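Local coordinates for protein glycoside Hydrolase (Bacteroides uniformis, PDB 5T99) that binds galacto-isofagomine and, as a family 2 glycoside hydrolase, probably cleaves galactosidic bonds in the breakdown of agarose-derived sugars, at residues A[189-194]-A[286-292]; A[218-224]-A[269-275]; A[260-265]-A[360-366]; A[291-295]-A[443-447]. All blocks are in the same frame, centred on the assembly; numbering follows the deposited sequence.

Contact 1: residues A[189-194]-A[286-292]. With EDO (1,2-ethanediol), chain J.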
loop_
_atom_site.group_PDB
_atom_site.type_symbol
_atom_site.label_atom_id
_atom_site.label_comp_id
_atom_site.label_asym_id
_atom_site.label_seq_id
_atom_site.Cartn_x
_atom_site.Cartn_y
_atom_site.Cartn_z
ATOM N N VAL A 189 10.544 15.662 13.131
ATOM C CA VAL A 189 11.967 15.544 12.811
ATOM C C VAL A 189 12.212 15.937 11.358
ATOM O O VAL A 189 11.626 15.328 10.455
ATOM C CB VAL A 189 12.435 14.083 12.995
ATOM C CG1 VAL A 189 13.933 13.937 12.693
ATOM C CG2 VAL A 189 12.100 13.582 14.397
ATOM N N THR A 190 13.075 16.928 11.133
ATOM C CA THR A 190 13.462 17.369 9.786
ATOM C C THR A 190 14.982 17.359 9.647
ATOM O O THR A 190 15.694 17.210 10.646
ATOM C CB THR A 190 12.904 18.771 9.474
ATOM O OG1 THR A 190 13.297 19.720 10.494
ATOM C CG2 THR A 190 11.366 18.712 9.372
ATOM N N THR A 191 15.472 17.485 8.412
ATOM C CA THR A 191 16.913 17.482 8.119
ATOM C C THR A 191 17.266 18.614 7.148
ATOM O O THR A 191 17.415 18.394 5.932
ATOM C CB THR A 191 17.402 16.128 7.564
ATOM O OG1 THR A 191 16.658 15.775 6.397
ATOM C CG2 THR A 191 17.255 15.042 8.589
ATOM N N PRO A 192 17.389 19.839 7.670
ATOM C CA PRO A 192 17.537 21.003 6.781
ATOM C C PRO A 192 18.879 21.129 6.055
ATOM O O PRO A 192 19.003 21.958 5.132
ATOM C CB PRO A 192 17.289 22.200 7.711
ATOM C CG PRO A 192 17.459 21.687 9.085
ATOM C CD PRO A 192 17.119 20.234 9.064
ATOM N N THR A 193 19.872 20.351 6.489
ATOM C CA THR A 193 21.117 20.168 5.748
ATOM C C THR A 193 21.384 18.680 5.617
ATOM O O THR A 193 21.327 17.956 6.611
ATOM C CB THR A 193 22.316 20.831 6.459
ATOM O OG1 THR A 193 22.101 22.243 6.574
ATOM C CG2 THR A 193 23.601 20.600 5.679
ATOM N N VAL A 194 21.655 18.229 4.389
ATOM C CA VAL A 194 22.034 16.831 4.117
ATOM C C VAL A 194 23.178 16.817 3.117
ATOM O O VAL A 194 22.986 17.149 1.949
ATOM C CB VAL A 194 20.865 15.998 3.558
ATOM C CG1 VAL A 194 21.330 14.583 3.211
ATOM C CG2 VAL A 194 19.704 15.960 4.545
ATOM N N THR A 286 10.532 7.873 17.667
ATOM C CA THR A 286 10.209 8.300 16.303
ATOM C C THR A 286 11.241 7.697 15.334
ATOM O O THR A 286 12.449 7.854 15.518
ATOM C CB THR A 286 10.236 9.840 16.145
ATOM O OG1 THR A 286 9.380 10.466 17.110
ATOM C CG2 THR A 286 9.788 10.256 14.732
ATOM N N ASP A 287 10.767 7.013 14.298
ATOM C CA ASP A 287 11.659 6.516 13.258
ATOM C C ASP A 287 11.822 7.615 12.234
ATOM O O ASP A 287 10.862 8.346 11.951
ATOM C CB ASP A 287 11.099 5.252 12.619
ATOM C CG ASP A 287 11.213 4.039 13.531
ATOM O OD1 ASP A 287 12.250 3.879 14.216
ATOM O OD2 ASP A 287 10.272 3.232 13.555
ATOM N N PHE A 288 13.040 7.768 11.716
ATOM C CA PHE A 288 13.315 8.789 10.703
ATOM C C PHE A 288 14.514 8.432 9.842
ATOM O O PHE A 288 15.315 7.574 10.211
ATOM C CB PHE A 288 13.501 10.172 11.346
ATOM C CG PHE A 288 14.842 10.370 12.016
ATOM C CD1 PHE A 288 15.917 10.893 11.311
ATOM C CD2 PHE A 288 15.027 10.034 13.352
ATOM C CE1 PHE A 288 17.153 11.068 11.918
ATOM C CE2 PHE A 288 16.259 10.211 13.967
ATOM C CZ PHE A 288 17.321 10.737 13.253
ATOM N N GLY A 289 14.611 9.103 8.695
ATOM C CA GLY A 289 15.724 8.965 7.778
ATOM C C GLY A 289 16.337 10.308 7.426
ATOM O O GLY A 289 15.748 11.368 7.686
ATOM N N ILE A 290 17.524 10.242 6.827
ATOM C CA ILE A 290 18.290 11.417 6.454
ATOM C C ILE A 290 18.436 11.471 4.932
ATOM O O ILE A 290 19.252 10.757 4.333
ATOM C CB ILE A 290 19.669 11.433 7.152
ATOM C CG1 ILE A 290 19.484 11.336 8.675
ATOM C CG2 ILE A 290 20.451 12.684 6.771
ATOM C CD1 ILE A 290 20.765 11.435 9.496
ATOM N N ARG A 291 17.628 12.325 4.317
ATOM C CA ARG A 291 17.684 12.562 2.880
ATOM C C ARG A 291 17.154 13.953 2.611
ATOM O O ARG A 291 16.323 14.456 3.373
ATOM C CB ARG A 291 16.904 11.483 2.088
ATOM C CG ARG A 291 15.414 11.727 1.809
ATOM C CD ARG A 291 14.579 11.591 3.055
ATOM N NE ARG A 291 13.161 11.911 2.834
ATOM C CZ ARG A 291 12.601 13.126 2.950
ATOM N NH1 ARG A 291 11.295 13.257 2.753
ATOM N NH2 ARG A 291 13.319 14.214 3.256
ATOM N N LYS A 292 17.662 14.565 1.545
ATOM C CA LYS A 292 17.150 15.840 1.058
ATOM C C LYS A 292 16.323 15.613 -0.206
ATOM O O LYS A 292 16.584 14.679 -0.990
ATOM C CB LYS A 292 18.265 16.871 0.801
ATOM C CG LYS A 292 19.293 16.507 -0.263
ATOM C CD LYS A 292 20.434 17.522 -0.284
ATOM C CE LYS A 292 21.560 17.139 -1.241
ATOM N NZ LYS A 292 22.905 17.570 -0.763
HETATM C C1 EDO J . 11.900 13.716 7.425
HETATM O O1 EDO J . 10.851 14.437 8.121
HETATM C C2 EDO J . 12.772 12.876 8.366
HETATM O O2 EDO J . 12.678 11.460 8.099
HETATM O O HOH W 1 15.478 13.456 5.943
HETATM O O HOH W 2 15.089 16.708 4.105
#
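V189 lays its CG1 methyl over one face of the F288 ring, 4.0 Å from the ring centroid and 22° off the ring normal, a CH-pi contact in which the two side chains cross at about a right angle. CG1 stands anti to the backbone N (chi1 -179°), and the other branch, CG2, slides past CG2 of T286. T191, two residues on, also faces the second segment, yet water does much of the bridging there. Its OG1 is hydrogen-bonded at 2.6 Å to one water, which donates to G289 O and accepts from R291 N. A second water, 2.9 Å from T191 OG1, donates to R291 O. At the far end V194 packs its CG2 on I290 CG2 at 4.0 Å and against the carbonyl carbon of R291. The K292 chain runs along V194 and ends with NZ 2.7 Å from V194 O, meeting it nearly along the C=O axis (C=O...N angle 170°). Beside F288 sits an ethanediol, probably from the crystallisation liquor; its O2 accepts from G289 N at 3.1 Å, and its C1 lies over one face of the R291 guanidinium, whose NE is bonded to P407 O. V189 and F288 stand on strands 180-194 and 279-288 of two different sheets, and their interlocking is typical of the core of the immunoglobulin-like beta-sandwich found in family 2 glycoside hydrolases.

Contact 2: residues A[218-224]-A[269-275]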
loop_
_atom_site.group_PDB
_atom_site.type_symbol
_atom_site.label_atom_id
_atom_site.label_comp_id
_atom_site.label_asym_id
_atom_site.label_seq_id
_atom_site.Cartn_x
_atom_site.Cartn_y
_atom_site.Cartn_z
ATOM N N ASN A 218 13.217 19.048 31.143
ATOM C CA ASN A 218 14.363 18.733 30.293
ATOM C C ASN A 218 14.002 17.648 29.288
ATOM O O ASN A 218 13.187 16.777 29.569
ATOM C CB ASN A 218 15.583 18.320 31.133
ATOM C CG ASN A 218 16.229 19.502 31.847
ATOM O OD1 ASN A 218 16.151 20.640 31.395
ATOM N ND2 ASN A 218 16.878 19.230 32.967
ATOM N N ILE A 219 14.616 17.731 28.116
ATOM C CA ILE A 219 14.362 16.809 27.021
ATOM C C ILE A 219 15.694 16.226 26.593
ATOM O O ILE A 219 16.629 16.979 26.355
ATOM C CB ILE A 219 13.735 17.527 25.806
ATOM C CG1 ILE A 219 12.415 18.206 26.194
ATOM C CG2 ILE A 219 13.502 16.552 24.652
ATOM C CD1 ILE A 219 11.996 19.305 25.242
ATOM N N ARG A 220 15.768 14.897 26.497
ATOM C CA ARG A 220 16.952 14.213 26.001
ATOM C C ARG A 220 16.620 13.389 24.769
ATOM O O ARG A 220 15.946 12.356 24.863
ATOM C CB ARG A 220 17.545 13.305 27.066
ATOM C CG ARG A 220 18.906 12.755 26.685
ATOM C CD ARG A 220 19.349 11.664 27.636
ATOM N NE ARG A 220 19.445 12.165 29.006
ATOM C CZ ARG A 220 19.536 11.399 30.093
ATOM N NH1 ARG A 220 19.555 10.070 29.999
ATOM N NH2 ARG A 220 19.608 11.971 31.291
ATOM N N HIS A 221 17.133 13.847 23.626
ATOM C CA HIS A 221 17.019 13.135 22.352
ATOM C C HIS A 221 18.212 12.218 22.130
ATOM O O HIS A 221 19.323 12.709 21.930
ATOM C CB HIS A 221 16.969 14.125 21.190
ATOM C CG HIS A 221 15.777 15.018 21.208
ATOM N ND1 HIS A 221 14.488 14.533 21.199
ATOM C CD2 HIS A 221 15.676 16.368 21.202
ATOM C CE1 HIS A 221 13.642 15.546 21.209
ATOM N NE2 HIS A 221 14.337 16.673 21.209
ATOM N N SER A 222 17.973 10.907 22.142
ATOM C CA SER A 222 18.978 9.914 21.753
ATOM C C SER A 222 18.725 9.415 20.320
ATOM O O SER A 222 17.669 8.824 20.031
ATOM C CB SER A 222 18.977 8.736 22.728
ATOM O OG SER A 222 19.309 9.173 24.029
ATOM N N ILE A 223 19.697 9.668 19.439
ATOM C CA ILE A 223 19.640 9.234 18.052
ATOM C C ILE A 223 20.368 7.917 17.944
ATOM O O ILE A 223 21.562 7.835 18.215
ATOM C CB ILE A 223 20.232 10.277 17.094
ATOM C CG1 ILE A 223 19.319 11.509 17.101
ATOM C CG2 ILE A 223 20.334 9.706 15.684
ATOM C CD1 ILE A 223 19.865 12.703 16.363
ATOM N N ILE A 224 19.632 6.890 17.532
ATOM C CA ILE A 224 20.095 5.511 17.614
ATOM C C ILE A 224 20.218 4.960 16.199
ATOM O O ILE A 224 19.306 5.113 15.373
ATOM C CB ILE A 224 19.114 4.666 18.445
ATOM C CG1 ILE A 224 19.008 5.220 19.877
ATOM C CG2 ILE A 224 19.516 3.195 18.444
ATOM C CD1 ILE A 224 17.823 4.657 20.645
ATOM N N LYS A 269 16.640 5.723 14.600
ATOM C CA LYS A 269 15.592 5.747 15.618
ATOM C C LYS A 269 15.878 6.868 16.634
ATOM O O LYS A 269 16.980 6.946 17.185
ATOM C CB LYS A 269 15.524 4.394 16.318
ATOM C CG LYS A 269 14.436 4.262 17.380
ATOM C CD LYS A 269 14.400 2.862 17.993
ATOM C CE LYS A 269 13.755 1.849 17.048
ATOM N NZ LYS A 269 13.773 0.464 17.616
ATOM N N LEU A 270 14.879 7.724 16.864
ATOM C CA LEU A 270 14.958 8.802 17.851
ATOM C C LEU A 270 14.229 8.391 19.118
ATOM O O LEU A 270 13.027 8.148 19.073
ATOM C CB LEU A 270 14.310 10.081 17.307
ATOM C CG LEU A 270 14.081 11.231 18.296
ATOM C CD1 LEU A 270 15.419 11.747 18.823
ATOM C CD2 LEU A 270 13.270 12.346 17.657
ATOM N N LYS A 271 14.945 8.345 20.239
ATOM C CA LYS A 271 14.336 8.153 21.556
ATOM C C LYS A 271 14.318 9.503 22.247
ATOM O O LYS A 271 15.370 10.101 22.470
ATOM C CB LYS A 271 15.162 7.148 22.348
ATOM C CG LYS A 271 14.733 6.840 23.793
ATOM C CD LYS A 271 15.923 6.227 24.552
ATOM C CE LYS A 271 15.544 5.034 25.405
ATOM N NZ LYS A 271 16.743 4.216 25.767
ATOM N N THR A 272 13.129 9.990 22.574
ATOM C CA THR A 272 12.968 11.276 23.255
ATOM C C THR A 272 12.453 11.029 24.678
ATOM O O THR A 272 11.388 10.431 24.864
ATOM C CB THR A 272 12.003 12.215 22.478
ATOM O OG1 THR A 272 12.552 12.504 21.189
ATOM C CG2 THR A 272 11.774 13.531 23.222
ATOM N N GLU A 273 13.211 11.502 25.665
ATOM C CA GLU A 273 12.897 11.325 27.085
ATOM C C GLU A 273 12.592 12.693 27.675
ATOM O O GLU A 273 13.314 13.658 27.403
ATOM C CB GLU A 273 14.073 10.656 27.810
ATOM C CG GLU A 273 14.179 9.164 27.495
ATOM C CD GLU A 273 15.519 8.525 27.852
ATOM O OE1 GLU A 273 16.555 9.219 27.895
ATOM O OE2 GLU A 273 15.546 7.295 28.058
ATOM N N ILE A 274 11.502 12.785 28.434
ATOM C CA ILE A 274 11.143 14.006 29.148
ATOM C C ILE A 274 11.499 13.846 30.625
ATOM O O ILE A 274 11.235 12.786 31.212
ATOM C CB ILE A 274 9.635 14.296 29.018
ATOM C CG1 ILE A 274 9.221 14.322 27.538
ATOM C CG2 ILE A 274 9.267 15.598 29.724
ATOM C CD1 ILE A 274 9.944 15.352 26.699
ATOM N N TYR A 275 12.078 14.890 31.226
ATOM C CA TYR A 275 12.418 14.869 32.656
ATOM C C TYR A 275 11.822 16.042 33.393
ATOM O O TYR A 275 11.814 17.164 32.880
ATOM C CB TYR A 275 13.926 14.855 32.899
ATOM C CG TYR A 275 14.599 13.633 32.360
ATOM C CD1 TYR A 275 14.800 12.508 33.159
ATOM C CD2 TYR A 275 15.030 13.590 31.037
ATOM C CE1 TYR A 275 15.415 11.381 32.650
ATOM C CE2 TYR A 275 15.639 12.473 30.524
ATOM C CZ TYR A 275 15.829 11.372 31.319
ATOM O OH TYR A 275 16.438 10.266 30.771
HETATM O O HOH W 3 18.661 7.602 28.327
#
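The guanidinium of R220 lies against Y275, whose OH sits 3.2 Å above one guanidinium face, offset toward the rim, with the two planes 29° apart; no N-H points at that oxygen. The R220 chain leaves anti to its own N and then bends at chi3 (-60°), which brings the guanidinium up against the phenol hydroxyl. N218 O approaches the edge of the Y275 ring. On the opposite side of the sheet, the H221 imidazole has I219 CG2 over one face and T272 OG1 at its edge, in plane, hydrogen-bonded to ND1 at 2.8 Å with either group able to donate. CD1 of L270 packs on H221 CB at 3.7 Å, and I219 CG1 lies alongside I274 CD1 at 3.8 Å. The strands run antiparallel, 163° apart, and four hydrogen-bonded pairs (N218-Y275, R220-E273, S222-K271, I224-K269) carry two backbone bonds each. Between them alternate the non-hydrogen-bonded pairs, whose side chains turn to the sandwich interior, where strand 198-209 meets H221 through I203 and T205. On the outer face E273 OE1 and R220 NH1 form a long salt bridge of 3.8 Å, and one water links the same two atoms, weakly on the arginine side. The outer pair is therefore probably held by charge and solvent rather than by directed bonds, whereas the buried imidazole has its ND1 engaged by a threonine hydroxyl in a largely apolar layer.

Contact 3: residues A[260-265]-A[360-366]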
loop_
_atom_site.group_PDB
_atom_site.type_symbol
_atom_site.label_atom_id
_atom_site.label_comp_id
_atom_site.label_asym_id
_atom_site.label_seq_id
_atom_site.Cartn_x
_atom_site.Cartn_y
_atom_site.Cartn_z
ATOM N N TRP A 260 19.635 8.071 3.837
ATOM C CA TRP A 260 18.489 7.286 3.357
ATOM C C TRP A 260 18.397 7.505 1.856
ATOM O O TRP A 260 18.337 8.657 1.384
ATOM C CB TRP A 260 17.183 7.701 4.044
ATOM C CG TRP A 260 15.943 6.898 3.651
ATOM C CD1 TRP A 260 15.394 5.846 4.339
ATOM C CD2 TRP A 260 15.090 7.115 2.512
ATOM N NE1 TRP A 260 14.270 5.393 3.696
ATOM C CE2 TRP A 260 14.064 6.141 2.570
ATOM C CE3 TRP A 260 15.101 8.025 1.447
ATOM C CZ2 TRP A 260 13.053 6.047 1.602
ATOM C CZ3 TRP A 260 14.099 7.937 0.479
ATOM C CH2 TRP A 260 13.083 6.949 0.567
ATOM N N GLY A 261 18.436 6.401 1.115
ATOM C CA GLY A 261 18.306 6.410 -0.346
ATOM C C GLY A 261 17.628 5.136 -0.815
ATOM O O GLY A 261 17.390 4.239 -0.021
ATOM N N GLN A 262 17.334 5.058 -2.111
ATOM C CA GLN A 262 16.535 3.947 -2.664
ATOM C C GLN A 262 17.276 2.615 -2.629
ATOM O O GLN A 262 16.667 1.596 -2.333
ATOM C CB GLN A 262 16.020 4.267 -4.082
ATOM C CG GLN A 262 15.234 5.568 -4.113
ATOM C CD GLN A 262 14.084 5.577 -5.110
ATOM O OE1 GLN A 262 14.287 5.754 -6.309
ATOM N NE2 GLN A 262 12.864 5.423 -4.607
ATOM N N LYS A 263 18.580 2.631 -2.900
ATOM C CA LYS A 263 19.398 1.422 -2.803
ATOM C C LYS A 263 19.689 1.082 -1.345
ATOM O O LYS A 263 19.649 -0.089 -0.967
ATOM C CB LYS A 263 20.727 1.575 -3.554
ATOM C CG LYS A 263 20.619 1.828 -5.050
ATOM C CD LYS A 263 19.890 0.705 -5.785
ATOM C CE LYS A 263 18.443 1.085 -6.115
ATOM N NZ LYS A 263 17.657 -0.045 -6.694
ATOM N N ASN A 264 19.988 2.099 -0.541
ATOM C CA ASN A 264 20.349 1.917 0.872
ATOM C C ASN A 264 19.444 2.754 1.787
ATOM O O ASN A 264 19.780 3.887 2.159
ATOM C CB ASN A 264 21.833 2.198 1.056
ATOM C CG ASN A 264 22.692 1.155 0.337
ATOM O OD1 ASN A 264 22.794 0.011 0.790
ATOM N ND2 ASN A 264 23.270 1.529 -0.813
ATOM N N PRO A 265 18.260 2.201 2.112
ATOM C CA PRO A 265 17.225 2.899 2.879
ATOM C C PRO A 265 17.474 2.823 4.390
ATOM O O PRO A 265 16.707 2.210 5.155
ATOM C CB PRO A 265 15.957 2.164 2.461
ATOM C CG PRO A 265 16.422 0.761 2.233
ATOM C CD PRO A 265 17.779 0.888 1.632
ATOM N N CYS A 360 7.640 1.243 3.359
ATOM C CA CYS A 360 8.184 2.115 2.305
ATOM C C CYS A 360 9.482 2.768 2.757
ATOM O O CYS A 360 10.454 2.778 2.004
ATOM C CB CYS A 360 7.168 3.196 1.883
ATOM S SG CYS A 360 5.702 2.562 1.021
ATOM N N ASP A 361 9.493 3.289 3.986
ATOM C CA ASP A 361 10.717 3.809 4.620
ATOM C C ASP A 361 11.848 2.760 4.578
ATOM O O ASP A 361 12.936 3.027 4.050
ATOM C CB ASP A 361 10.478 4.202 6.090
ATOM C CG ASP A 361 9.549 5.402 6.267
ATOM O OD1 ASP A 361 9.321 6.167 5.319
ATOM O OD2 ASP A 361 9.055 5.592 7.403
ATOM N N ARG A 362 11.564 1.580 5.136
ATOM C CA ARG A 362 12.525 0.467 5.203
ATOM C C ARG A 362 12.980 -0.072 3.847
ATOM O O ARG A 362 14.100 -0.551 3.730
ATOM C CB ARG A 362 11.952 -0.690 6.028
ATOM C CG ARG A 362 12.562 -0.805 7.411
ATOM C CD ARG A 362 11.770 -1.714 8.343
ATOM N NE ARG A 362 11.108 -2.835 7.675
ATOM C CZ ARG A 362 11.699 -3.975 7.330
ATOM N NH1 ARG A 362 10.992 -4.924 6.733
ATOM N NH2 ARG A 362 12.995 -4.161 7.565
ATOM N N MET A 363 12.117 0.011 2.837
ATOM C CA MET A 363 12.395 -0.549 1.496
ATOM C C MET A 363 12.820 0.489 0.439
ATOM O O MET A 363 13.005 0.146 -0.734
ATOM C CB MET A 363 11.173 -1.350 1.017
ATOM C CG MET A 363 10.903 -2.602 1.854
ATOM S SD MET A 363 9.278 -3.340 1.582
ATOM C CE MET A 363 9.507 -3.961 -0.076
ATOM N N GLY A 364 12.951 1.755 0.847
ATOM C CA GLY A 364 13.505 2.791 -0.008
ATOM C C GLY A 364 12.607 3.306 -1.110
ATOM O O GLY A 364 13.100 3.791 -2.127
ATOM N N LEU A 365 11.301 3.234 -0.910
ATOM C CA LEU A 365 10.342 3.712 -1.898
ATOM C C LEU A 365 9.882 5.126 -1.558
ATOM O O LEU A 365 9.633 5.428 -0.397
ATOM C CB LEU A 365 9.120 2.796 -1.921
ATOM C CG LEU A 365 9.352 1.350 -2.361
ATOM C CD1 LEU A 365 8.100 0.533 -2.070
ATOM C CD2 LEU A 365 9.717 1.260 -3.838
ATOM N N VAL A 366 9.743 5.984 -2.569
ATOM C CA VAL A 366 9.217 7.328 -2.349
ATOM C C VAL A 366 7.707 7.280 -2.493
ATOM O O VAL A 366 7.186 6.499 -3.293
ATOM C CB VAL A 366 9.897 8.407 -3.224
ATOM C CG1 VAL A 366 11.353 8.540 -2.803
ATOM C CG2 VAL A 366 9.799 8.129 -4.720
#
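W260 comes edge-on to the end of helix 354-363 and donates from NE1 to D361 O at 2.7 Å, with an N-H...O angle of 160° and the oxygen close to the indole plane. Its CG stands anti to the backbone N (chi1 -178°), and the benzo end reaches further along, CZ2 coming within 3.7 Å of G364 CA and CH2 meeting L365 O in plane at 3.9 Å. A leucine here would probably leave D361 O without this donor and open a gap beside G364. The helix finishes in a Schellman motif: G364 takes a positive phi, L365 N bonds back to C360 O, and G364 N bonds weakly to D361 O, before the chain enters barrel strand 366-370. Q262 bends at chi2 to send NE2 to G364 O, 3.0 Å away and 27° out of its amide plane; the same nitrogen also serves N343 O. A beta carbon on G364 would collide with Q262 O. P265 then leans its ring on the last turn of the helix, with CB 3.4 Å from G364 N and CG 3.1 Å from R362 O, while the D361 carboxylate turns elsewhere, to H406 and S408.

Contact 4: residues A[291-295]-A[443-447]. With EDO (1,2-ethanediol), chain J.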
loop_
_atom_site.group_PDB
_atom_site.type_symbol
_atom_site.label_atom_id
_atom_site.label_comp_id
_atom_site.label_asym_id
_atom_site.label_seq_id
_atom_site.Cartn_x
_atom_site.Cartn_y
_atom_site.Cartn_z
ATOM N N ARG A 291 17.628 12.325 4.317
ATOM C CA ARG A 291 17.684 12.562 2.880
ATOM C C ARG A 291 17.154 13.953 2.611
ATOM O O ARG A 291 16.323 14.456 3.373
ATOM C CB ARG A 291 16.904 11.483 2.088
ATOM C CG ARG A 291 15.414 11.727 1.809
ATOM C CD ARG A 291 14.579 11.591 3.055
ATOM N NE ARG A 291 13.161 11.911 2.834
ATOM C CZ ARG A 291 12.601 13.126 2.950
ATOM N NH1 ARG A 291 11.295 13.257 2.753
ATOM N NH2 ARG A 291 13.319 14.214 3.256
ATOM N N LYS A 292 17.662 14.565 1.545
ATOM C CA LYS A 292 17.150 15.840 1.058
ATOM C C LYS A 292 16.323 15.613 -0.206
ATOM O O LYS A 292 16.584 14.679 -0.990
ATOM C CB LYS A 292 18.265 16.871 0.801
ATOM C CG LYS A 292 19.293 16.507 -0.263
ATOM C CD LYS A 292 20.434 17.522 -0.284
ATOM C CE LYS A 292 21.560 17.139 -1.241
ATOM N NZ LYS A 292 22.905 17.570 -0.763
ATOM N N ILE A 293 15.299 16.448 -0.363
ATOM C CA ILE A 293 14.482 16.451 -1.568
ATOM C C ILE A 293 14.353 17.868 -2.084
ATOM O O ILE A 293 14.430 18.834 -1.340
ATOM C CB ILE A 293 13.087 15.809 -1.368
ATOM C CG1 ILE A 293 12.317 16.465 -0.215
ATOM C CG2 ILE A 293 13.226 14.303 -1.166
ATOM C CD1 ILE A 293 10.821 16.292 -0.320
ATOM N N CYS A 294 14.140 17.968 -3.379
ATOM C CA CYS A 294 14.159 19.245 -4.061
ATOM C C CYS A 294 13.434 19.051 -5.388
ATOM O O CYS A 294 13.473 17.968 -5.958
ATOM C CB CYS A 294 15.618 19.670 -4.286
ATOM S SG CYS A 294 15.818 21.413 -4.653
ATOM N N PHE A 295 12.754 20.084 -5.870
ATOM C CA PHE A 295 12.121 20.017 -7.179
ATOM C C PHE A 295 12.236 21.373 -7.873
ATOM O O PHE A 295 12.274 22.425 -7.225
ATOM C CB PHE A 295 10.651 19.578 -7.048
ATOM C CG PHE A 295 9.775 20.626 -6.437
ATOM C CD1 PHE A 295 9.117 21.552 -7.237
ATOM C CD2 PHE A 295 9.662 20.733 -5.057
ATOM C CE1 PHE A 295 8.341 22.556 -6.664
ATOM C CE2 PHE A 295 8.881 21.729 -4.481
ATOM C CZ PHE A 295 8.220 22.638 -5.288
ATOM N N PRO A 443 6.284 22.466 5.284
ATOM C CA PRO A 443 6.899 23.037 4.077
ATOM C C PRO A 443 8.087 22.245 3.520
ATOM O O PRO A 443 8.604 22.636 2.484
ATOM C CB PRO A 443 7.350 24.424 4.532
ATOM C CG PRO A 443 7.580 24.270 5.992
ATOM C CD PRO A 443 6.554 23.290 6.477
ATOM N N THR A 444 8.498 21.150 4.175
ATOM C CA THR A 444 9.633 20.327 3.698
ATOM C C THR A 444 9.271 19.341 2.581
ATOM O O THR A 444 10.142 18.590 2.113
ATOM C CB THR A 444 10.290 19.509 4.839
ATOM O OG1 THR A 444 9.459 18.398 5.185
ATOM C CG2 THR A 444 10.541 20.380 6.065
ATOM N N ARG A 445 7.995 19.323 2.189
ATOM C CA ARG A 445 7.493 18.439 1.145
ATOM C C ARG A 445 6.464 19.190 0.317
ATOM O O ARG A 445 5.616 19.878 0.882
ATOM C CB ARG A 445 6.819 17.222 1.767
ATOM C CG ARG A 445 7.757 16.263 2.488
ATOM C CD ARG A 445 6.972 15.082 3.038
ATOM N NE ARG A 445 7.777 14.173 3.852
ATOM C CZ ARG A 445 8.129 14.363 5.123
ATOM N NH1 ARG A 445 7.774 15.454 5.794
ATOM N NH2 ARG A 445 8.868 13.436 5.735
ATOM N N PRO A 446 6.533 19.069 -1.020
ATOM C CA PRO A 446 5.568 19.777 -1.868
ATOM C C PRO A 446 4.164 19.199 -1.845
ATOM O O PRO A 446 3.990 18.005 -1.596
ATOM C CB PRO A 446 6.162 19.630 -3.270
ATOM C CG PRO A 446 6.999 18.409 -3.193
ATOM C CD PRO A 446 7.609 18.465 -1.835
ATOM N N SER A 447 3.176 20.060 -2.094
ATOM C CA SER A 447 1.808 19.632 -2.343
ATOM C C SER A 447 1.653 19.230 -3.805
ATOM O O SER A 447 2.373 19.705 -4.680
ATOM C CB SER A 447 0.837 20.762 -2.030
ATOM O OG SER A 447 1.067 21.888 -2.862
HETATM C C1 EDO J . 11.900 13.716 7.425
HETATM O O1 EDO J . 10.851 14.437 8.121
HETATM C C2 EDO J . 12.772 12.876 8.366
HETATM O O2 EDO J . 12.678 11.460 8.099
HETATM O O HOH W 4 11.206 16.010 3.548
#
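P446 and F295 slide past each other where the hairpin strand 293-296 meets the loop leading from helix 427-441 into strand 447-451, at the end of the TIM barrel where its strands begin. P446 CB rests 3.6 Å from F295 CE2. I293 fills the space next to it: CG1 lies between the backbone N and the carbonyl carbon (chi1 55°), and the CD1 methyl reaches T444 O at 3.4 Å, with P446 CD and R445 CG both 4.2 Å from it. Strand 409-416 backs this apolar patch through I410 and M411. Behind it the R291 and R445 side chains cross at about a right angle, their guanidinium planes 60° apart and R291 NH1 3.8 Å from R445 NE. Both groups reach V409 O, weakly in the case of R291, and R445 NH1 also forms a salt bridge with D442, which probably eases the closeness of like charges. A methionine in place of R445 would probably leave D442 without its counter-charge and V409 O and H406 O each short of a donor. One water accepts from R291 NH2 at 2.8 Å and donates to T444 O at 3.1 Å, poised 3.8 Å above the centre of the R445 guanidinium.

In the fold
Contact 2 lies within one sheet of the beta-sandwich, joining strands 215-224 and 268-276, and contact 1 joins this sheet, through strand 279-288, to the facing strand 180-194; their centres are 16 Å apart, and L270 of contact 2 packs on V189 and F288 of contact 1. Along the chain, contact 2 falls between the two segments of contact 1. Contact 3 links the loop before strand 268-276 to barrel helix 354-363, its centre about 13 Å from that of contact 1, with W260 paired to I290. Contact 4, its centre about 11 Å from that of contact 1, shares R291 and K292 with it and continues into the barrel. Contacts 1, 3 and 4 thus gather where the sandwich meets the barrel, whereas contact 2, its centre about 25 Å from that of contact 4, sits within the sandwich alone.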